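Local coordinates for protein neutral ceramidase (Pseudomonas aeruginosa, PDB 2ZWS) that hydrolyses the N-acyl linkage of ceramides to give sphingosine and a free fatty acid, depends on bound zinc, and also catalyses the reverse synthesis, at residues M397-Q402 and E429-R434; Q528-S533 and V540-V545. All blocks are in the same frame, centred on the assembly; numbering follows the deposited sequence. Where two conformers were deposited one is given.

The two contacts lie on opposite sides of the chain's centre, 57 Å between centres and about 42 Å at their nearest atoms, so neither touches the other. Contact 1 belongs to the N-terminal ceramidase region and ties a hairpin turn to the loop that follows a helix; it is away from the annotated sites, though the Arg-399 side chain is about 11 Å from a bound palmitic acid. Contact 2, in the C-terminal beta-sandwich, joins the end of edge strand 526-528, and the loop after it, to strand 539-545. The Val-542 side chain there is about 13 Å from the magnesium ion. One backbone bond crosses contact 1 and two cross contact 2; in each a long side chain also reaches a carbonyl oxygen, only weakly in contact 2.

Contact 1 of 2, residues M397-Q402 and E429-R434; sequences MFRIGQ and EAAGIR
The carbonyl oxygen of Ala-431 is held by both terminal nitrogens of Arg-399: NH1 donates to Ala-431 O at 2.9 Å, and NH2 adds a weak bond to the same oxygen at 3.1 Å. The oxygen sits near the edge of the guanidinium but tilted from its plane; NH1 comes in above the carbonyl plane, and its bond is bent, 139° at the hydrogen. Behind this fork, Arg-399 NE donates to Gly-401 O over 2.8 Å, a bond back to its own segment that, with the other two, fixes the rotation of the head group. An extended side chain, leaving the backbone with CG anti to N (chi1 168°), carries the group across to the loop. Ile-433 lies under one face: its CD1 is 3.6 Å from Arg-399 NE and is centred on the guanidinium. The same methyl also meets Gly-401 O.

Strands 392-400 and 403-407 form a hairpin whose tight turn has Gly-401 and Gln-402 at its corners, with type II' backbone angles. From 403-407 the chain runs through helix 414-428 into the parallel strand 435-439, a beta-alpha-beta crossover, and 429-434 is the loop that returns from the helix to the sheet. The turn and this loop are joined by the backbone bond Arg-434 N to Gln-402 O, 2.8 Å and almost linear at 170°. Just before it, Ile-433 CA rests 3.5 Å from Gln-402 O in a CA-H...O contact. Within the loop, Glu-429 O receives Gly-432 N at 3.0 Å. Glu-294 gives Arg-399 NH1 a second partner, a long and weak ion pair.

Contact 2 of 2, residues Q528-S533 and V540-V545; sequences QQPRES and VTVAFV
Gln-528 and Ala-543 form an antiparallel hydrogen-bonded pair, and its two backbone bonds are the main polar link between the segments. Gln-528 N donates to Ala-543 O at 3.2 Å (163°), and Ala-543 N returns a bond to Gln-528 O at 3.2 Å, more bent at 146°. Gln-528 O has a second neighbour in Val-542 CA, 3.3 Å off in a CA-H...O contact.

A side-chain bond runs beside these. The extended Gln-528 chain, whose CG swings away from the backbone N (chi1 179°), passes Thr-541 at a slant and brings NE2 to Thr-541 O at 3.1 Å; the bond is bent and weak. At the root of the same chain, Gln-528 CB packs 4.0 Å from Ala-543 CB, both side chains standing on one face of the sheet.

The apolar contacts gather around Pro-530. Its ring lies obliquely against Val-542, CD touching CG1 of that valine at 3.7 Å, while Pro-530 CB comes 4.1 Å from Val-540 CG1. Thr-636 and Phe-639 of strand 629-642 also touch the proline, so it sits between the two sheets of the C-terminal beta-sandwich. Strand 526-528 is the outermost strand of one sheet within the chain, and the loop after it crosses to strand 533-535 at the border of the other. Along that crossing, Gln-529 OE1 and Pro-530 O are hydrogen-bonded to Arg-637.

Only Gln-528 pairs with the strand within these segments; past it the contact is apolar, and the proline, which has no N-H to donate, continues it by packing against Val-540 and Val-542.

Contact 1 of 2, residues M397-Q402 and E429-R434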
ATOM      1  N   MET A 397      -7.263  -8.678 -15.309  1.00 12.22           N
ATOM      2  CA  MET A 397      -6.198  -8.342 -16.251  0.50 12.01           C
ATOM      3  C   MET A 397      -6.610  -7.137 -17.068  1.00 12.66           C
ATOM      4  O   MET A 397      -7.767  -7.039 -17.503  1.00 12.80           O
ATOM      5  CB  MET A 397      -5.900  -9.489 -17.220  0.50 11.91           C
ATOM      6  CG  MET A 397      -5.337 -10.744 -16.593  0.50 12.36           C
ATOM      7  SD  MET A 397      -5.081 -12.101 -17.759  0.50 12.92           S
ATOM      8  CE  MET A 397      -3.975 -11.325 -18.944  0.50 11.12           C
ATOM      9  N   PHE A 398      -5.671  -6.197 -17.235  1.00 12.27           N
ATOM     10  CA  PHE A 398      -5.841  -5.085 -18.171  1.00 12.59           C
ATOM     11  C   PHE A 398      -4.938  -5.352 -19.366  1.00 13.48           C
ATOM     12  O   PHE A 398      -3.814  -5.829 -19.196  1.00 13.82           O
ATOM     13  CB  PHE A 398      -5.358  -3.758 -17.579  1.00 13.27           C
ATOM     14  CG  PHE A 398      -6.285  -3.139 -16.563  1.00 11.81           C
ATOM     15  CD1 PHE A 398      -7.544  -3.674 -16.280  1.00 11.89           C
ATOM     16  CD2 PHE A 398      -5.892  -1.978 -15.911  1.00 12.00           C
ATOM     17  CE1 PHE A 398      -8.378  -3.081 -15.332  1.00 12.78           C
ATOM     18  CE2 PHE A 398      -6.736  -1.363 -14.978  1.00 12.13           C
ATOM     19  CZ  PHE A 398      -7.976  -1.909 -14.702  1.00 12.40           C
ATOM     20  N   ARG A 399      -5.422  -5.036 -20.560  1.00 13.51           N
ATOM     21  CA  ARG A 399      -4.539  -4.950 -21.715  1.00 13.91           C
ATOM     22  C   ARG A 399      -4.354  -3.452 -22.011  1.00 14.50           C
ATOM     23  O   ARG A 399      -5.341  -2.705 -22.124  1.00 14.37           O
ATOM     24  CB  ARG A 399      -5.139  -5.639 -22.948  1.00 14.70           C
ATOM     25  CG  ARG A 399      -4.322  -5.279 -24.196  1.00 15.94           C
ATOM     26  CD  ARG A 399      -4.779  -5.973 -25.450  1.00 17.48           C
ATOM     27  NE  ARG A 399      -3.803  -5.697 -26.505  1.00 17.35           N
ATOM     28  CZ  ARG A 399      -3.581  -6.484 -27.560  1.00 19.93           C
ATOM     29  NH1 ARG A 399      -4.307  -7.586 -27.741  1.00 21.16           N
ATOM     30  NH2 ARG A 399      -2.641  -6.154 -28.440  1.00 21.00           N
ATOM     31  N   ILE A 400      -3.093  -3.023 -22.106  1.00 14.83           N
ATOM     32  CA  ILE A 400      -2.772  -1.643 -22.431  1.00 15.52           C
ATOM     33  C   ILE A 400      -1.819  -1.708 -23.635  1.00 15.06           C
ATOM     34  O   ILE A 400      -0.614  -1.901 -23.462  1.00 15.31           O
ATOM     35  CB  ILE A 400      -2.125  -0.893 -21.213  1.00 16.21           C
ATOM     36  CG1 ILE A 400      -3.008  -0.989 -19.955  1.00 16.10           C
ATOM     37  CG2 ILE A 400      -1.869   0.551 -21.572  1.00 17.26           C
ATOM     38  CD1 ILE A 400      -2.277  -0.574 -18.663  1.00 16.34           C
ATOM     39  N   GLY A 401      -2.368  -1.639 -24.855  1.00 15.20           N
ATOM     40  CA  GLY A 401      -1.543  -1.890 -26.045  1.00 15.80           C
ATOM     41  C   GLY A 401      -0.873  -3.260 -26.011  1.00 14.91           C
ATOM     42  O   GLY A 401      -1.545  -4.287 -25.784  1.00 16.10           O
ATOM     43  N   GLN A 402       0.447  -3.306 -26.205  1.00 14.05           N
ATOM     44  CA  GLN A 402       1.154  -4.609 -26.159  1.00 14.12           C
ATOM     45  C   GLN A 402       1.484  -5.070 -24.739  1.00 14.17           C
ATOM     46  O   GLN A 402       2.208  -6.059 -24.553  1.00 14.57           O
ATOM     47  CB  GLN A 402       2.441  -4.553 -26.998  1.00 14.16           C
ATOM     48  CG  GLN A 402       3.564  -3.690 -26.385  1.00 15.30           C
ATOM     49  CD  GLN A 402       3.626  -2.244 -26.891  1.00 16.70           C
ATOM     50  OE1 GLN A 402       4.728  -1.687 -27.031  1.00 19.51           O
ATOM     51  NE2 GLN A 402       2.482  -1.621 -27.109  1.00 14.29           N
ATOM     52  N   GLU A 429       0.836 -14.192 -26.641  1.00 20.22           N
ATOM     53  CA  GLU A 429       1.742 -13.802 -27.719  1.00 22.48           C
ATOM     54  C   GLU A 429       0.980 -13.559 -29.033  1.00 21.66           C
ATOM     55  O   GLU A 429       1.195 -12.550 -29.724  1.00 21.33           O
ATOM     56  CB  GLU A 429       2.749 -14.923 -27.938  1.00 23.01           C
ATOM     57  CG  GLU A 429       4.190 -14.488 -28.052  1.00 27.87           C
ATOM     58  CD  GLU A 429       4.532 -13.797 -29.354  1.00 42.10           C
ATOM     59  OE1 GLU A 429       3.904 -14.109 -30.398  1.00 37.06           O
ATOM     60  OE2 GLU A 429       5.458 -12.945 -29.338  1.00 34.20           O
ATOM     61  N   ALA A 430       0.084 -14.488 -29.366  1.00 21.61           N
ATOM     62  CA  ALA A 430      -0.711 -14.378 -30.597  1.00 22.15           C
ATOM     63  C   ALA A 430      -1.637 -13.171 -30.631  1.00 22.15           C
ATOM     64  O   ALA A 430      -2.067 -12.743 -31.719  1.00 23.69           O
ATOM     65  CB  ALA A 430      -1.514 -15.657 -30.838  1.00 22.77           C
ATOM     66  N   ALA A 431      -1.969 -12.626 -29.458  1.00 21.33           N
ATOM     67  CA  ALA A 431      -2.796 -11.407 -29.369  1.00 20.82           C
ATOM     68  C   ALA A 431      -1.995 -10.105 -29.528  1.00 20.81           C
ATOM     69  O   ALA A 431      -2.573  -9.005 -29.522  1.00 21.19           O
ATOM     70  CB  ALA A 431      -3.573 -11.386 -28.066  1.00 20.62           C
ATOM     71  N   GLY A 432      -0.677 -10.240 -29.636  1.00 20.05           N
ATOM     72  CA  GLY A 432       0.212  -9.102 -29.829  1.00 19.00           C
ATOM     73  C   GLY A 432       0.761  -8.579 -28.512  1.00 17.93           C
ATOM     74  O   GLY A 432       1.363  -7.495 -28.473  1.00 18.46           O
ATOM     75  N   ILE A 433       0.591  -9.353 -27.442  1.00 17.06           N
ATOM     76  CA  ILE A 433       1.164  -8.954 -26.150  1.00 16.41           C
ATOM     77  C   ILE A 433       2.658  -9.264 -26.112  1.00 16.75           C
ATOM     78  O   ILE A 433       3.084 -10.375 -26.451  1.00 17.84           O
ATOM     79  CB  ILE A 433       0.456  -9.666 -24.974  1.00 16.23           C
ATOM     80  CG1 ILE A 433      -1.044  -9.328 -24.947  1.00 16.42           C
ATOM     81  CG2 ILE A 433       1.131  -9.308 -23.644  1.00 15.94           C
ATOM     82  CD1 ILE A 433      -1.359  -7.831 -24.975  1.00 17.86           C
ATOM     83  N   ARG A 434       3.446  -8.292 -25.661  1.00 17.48           N
ATOM     84  CA  ARG A 434       4.898  -8.446 -25.602  0.70 17.88           C
ATOM     85  C   ARG A 434       5.482  -8.323 -24.196  1.00 17.67           C
ATOM     86  O   ARG A 434       6.624  -8.672 -23.969  1.00 18.00           O
ATOM     87  CB  ARG A 434       5.572  -7.430 -26.541  0.70 18.47           C
ATOM     88  CG  ARG A 434       5.138  -7.558 -28.031  0.70 20.29           C
ATOM     89  CD  ARG A 434       5.622  -8.895 -28.636  0.70 22.40           C
ATOM     90  NE  ARG A 434       5.101  -9.166 -29.988  0.70 23.61           N
ATOM     91  CZ  ARG A 434       4.108 -10.014 -30.277  0.70 24.30           C
ATOM     92  NH1 ARG A 434       3.470 -10.704 -29.327  0.70 20.25           N
ATOM     93  NH2 ARG A 434       3.744 -10.183 -31.547  0.70 26.52           N
TER

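Contact 2 of 2, residues Q528-S533 and V540-V545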
ATOM      1  N   GLN A 528       7.046  23.640  24.350  1.00 18.29           N
ATOM      2  CA  GLN A 528       8.469  23.752  24.063  1.00 18.23           C
ATOM      3  C   GLN A 528       8.653  24.668  22.871  1.00 17.88           C
ATOM      4  O   GLN A 528       8.239  24.313  21.760  1.00 16.63           O
ATOM      5  CB  GLN A 528       9.082  22.389  23.743  1.00 18.72           C
ATOM      6  CG  GLN A 528      10.574  22.460  23.406  1.00 20.03           C
ATOM      7  CD  GLN A 528      11.220  21.103  23.428  1.00 24.87           C
ATOM      8  OE1 GLN A 528      10.863  20.251  24.239  1.00 28.91           O
ATOM      9  NE2 GLN A 528      12.181  20.891  22.546  1.00 26.29           N
ATOM     10  N   GLN A 529       9.230  25.841  23.117  1.00 18.20           N
ATOM     11  CA  GLN A 529       9.539  26.799  22.065  1.00 18.06           C
ATOM     12  C   GLN A 529      10.824  26.400  21.363  1.00 18.33           C
ATOM     13  O   GLN A 529      11.672  25.735  21.950  1.00 18.63           O
ATOM     14  CB  GLN A 529       9.673  28.226  22.641  1.00 18.56           C
ATOM     15  CG  GLN A 529       8.364  28.791  23.206  1.00 19.02           C
ATOM     16  CD  GLN A 529       7.407  29.354  22.160  1.00 20.84           C
ATOM     17  OE1 GLN A 529       7.636  29.232  20.954  1.00 20.07           O
ATOM     18  NE2 GLN A 529       6.296  29.951  22.630  1.00 19.97           N
ATOM     19  N   PRO A 530      10.980  26.831  20.096  1.00 19.21           N
ATOM     20  CA  PRO A 530      12.240  26.608  19.393  1.00 19.87           C
ATOM     21  C   PRO A 530      13.344  27.479  19.987  1.00 21.10           C
ATOM     22  O   PRO A 530      13.044  28.517  20.602  1.00 21.05           O
ATOM     23  CB  PRO A 530      11.928  27.095  17.979  1.00 19.99           C
ATOM     24  CG  PRO A 530      10.845  28.131  18.175  1.00 18.92           C
ATOM     25  CD  PRO A 530      10.011  27.589  19.277  1.00 19.20           C
ATOM     26  N   ARG A 531      14.590  27.054  19.786  0.50 21.11           N
ATOM     27  CA  ARG A 531      15.772  27.848  20.119  0.50 21.47           C
ATOM     28  C   ARG A 531      15.770  29.164  19.317  0.50 22.24           C
ATOM     29  O   ARG A 531      14.956  29.337  18.401  0.50 21.67           O
ATOM     30  CB  ARG A 531      17.045  27.041  19.838  0.50 21.25           C
ATOM     31  CG  ARG A 531      17.308  25.875  20.815  0.50 20.78           C
ATOM     32  CD  ARG A 531      18.778  25.428  20.749  0.50 23.36           C
ATOM     33  NE  ARG A 531      19.012  24.322  19.812  0.50 18.56           N
ATOM     34  CZ  ARG A 531      19.547  24.438  18.593  0.50 32.33           C
ATOM     35  NH1 ARG A 531      19.720  23.353  17.854  0.50 18.97           N
ATOM     36  NH2 ARG A 531      19.921  25.622  18.109  0.50 20.29           N
ATOM     37  N   GLU A 532      16.667  30.091  19.666  1.00 23.14           N
ATOM     38  CA  GLU A 532      16.798  31.351  18.920  1.00 24.55           C
ATOM     39  C   GLU A 532      17.154  31.160  17.451  1.00 23.58           C
ATOM     40  O   GLU A 532      16.591  31.821  16.584  1.00 23.99           O
ATOM     41  CB  GLU A 532      17.839  32.267  19.586  1.00 24.34           C
ATOM     42  CG  GLU A 532      17.839  33.712  19.086  1.00 27.71           C
ATOM     43  CD  GLU A 532      18.964  34.535  19.701  1.00 28.07           C
ATOM     44  OE1 GLU A 532      19.560  34.077  20.696  1.00 32.80           O
ATOM     45  OE2 GLU A 532      19.257  35.637  19.186  1.00 34.00           O
ATOM     46  N   SER A 533      18.095  30.260  17.186  1.00 23.27           N
ATOM     47  CA  SER A 533      18.624  30.087  15.830  1.00 23.93           C
ATOM     48  C   SER A 533      19.092  28.659  15.580  1.00 23.09           C
ATOM     49  O   SER A 533      19.424  27.923  16.518  1.00 23.35           O
ATOM     50  CB  SER A 533      19.787  31.059  15.586  1.00 24.04           C
ATOM     51  OG  SER A 533      20.959  30.640  16.289  1.00 26.22           O
ATOM     52  N   VAL A 540      14.869  21.038  14.483  1.00 17.61           N
ATOM     53  CA  VAL A 540      14.035  21.899  15.343  1.00 17.44           C
ATOM     54  C   VAL A 540      12.955  21.013  15.989  1.00 16.63           C
ATOM     55  O   VAL A 540      12.251  20.292  15.273  1.00 17.15           O
ATOM     56  CB  VAL A 540      13.339  23.019  14.512  1.00 17.41           C
ATOM     57  CG1 VAL A 540      12.465  23.938  15.401  1.00 16.79           C
ATOM     58  CG2 VAL A 540      14.367  23.839  13.747  1.00 18.75           C
ATOM     59  N   THR A 541      12.842  21.048  17.320  1.00 16.11           N
ATOM     60  CA  THR A 541      11.768  20.311  18.008  0.50 16.19           C
ATOM     61  C   THR A 541      10.971  21.260  18.893  1.00 15.59           C
ATOM     62  O   THR A 541      11.523  22.012  19.718  1.00 16.62           O
ATOM     63  CB  THR A 541      12.259  19.052  18.809  0.50 16.66           C
ATOM     64  OG1 THR A 541      11.138  18.298  19.320  0.50 17.38           O
ATOM     65  CG2 THR A 541      13.127  19.443  19.957  0.50 17.27           C
ATOM     66  N   VAL A 542       9.662  21.241  18.674  1.00 14.47           N
ATOM     67  CA  VAL A 542       8.730  22.042  19.452  1.00 14.46           C
ATOM     68  C   VAL A 542       7.564  21.170  19.917  1.00 13.72           C
ATOM     69  O   VAL A 542       7.431  20.016  19.483  1.00 15.05           O
ATOM     70  CB  VAL A 542       8.187  23.241  18.634  1.00 14.27           C
ATOM     71  CG1 VAL A 542       9.337  24.149  18.144  1.00 16.58           C
ATOM     72  CG2 VAL A 542       7.301  22.764  17.462  1.00 15.50           C
ATOM     73  N   ALA A 543       6.706  21.713  20.785  1.00 14.47           N
ATOM     74  CA  ALA A 543       5.612  20.890  21.311  1.00 14.45           C
ATOM     75  C   ALA A 543       4.471  21.762  21.770  1.00 14.96           C
ATOM     76  O   ALA A 543       4.717  22.868  22.276  1.00 15.14           O
ATOM     77  CB  ALA A 543       6.085  19.996  22.462  1.00 14.40           C
ATOM     78  N   PHE A 544       3.253  21.232  21.641  1.00 14.43           N
ATOM     79  CA  PHE A 544       2.000  21.964  21.936  1.00 14.96           C
ATOM     80  C   PHE A 544       1.047  21.102  22.757  1.00 15.31           C
ATOM     81  O   PHE A 544       1.037  19.880  22.614  1.00 15.92           O
ATOM     82  CB  PHE A 544       1.236  22.242  20.645  1.00 14.71           C
ATOM     83  CG  PHE A 544       1.956  23.119  19.661  1.00 14.78           C
ATOM     84  CD1 PHE A 544       1.679  24.484  19.577  1.00 17.00           C
ATOM     85  CD2 PHE A 544       2.912  22.567  18.807  1.00 17.76           C
ATOM     86  CE1 PHE A 544       2.326  25.265  18.642  1.00 17.15           C
ATOM     87  CE2 PHE A 544       3.581  23.359  17.888  1.00 16.80           C
ATOM     88  CZ  PHE A 544       3.272  24.717  17.794  1.00 17.08           C
ATOM     89  N   VAL A 545       0.228  21.741  23.602  1.00 14.99           N
ATOM     90  CA  VAL A 545      -0.927  21.082  24.242  1.00 15.51           C
ATOM     91  C   VAL A 545      -1.899  20.748  23.114  1.00 15.29           C
ATOM     92  O   VAL A 545      -2.214  21.618  22.304  1.00 15.51           O
ATOM     93  CB  VAL A 545      -1.611  22.054  25.245  1.00 15.12           C
ATOM     94  CG1 VAL A 545      -2.857  21.446  25.827  1.00 17.57           C
ATOM     95  CG2 VAL A 545      -0.640  22.455  26.350  1.00 16.12           C
TER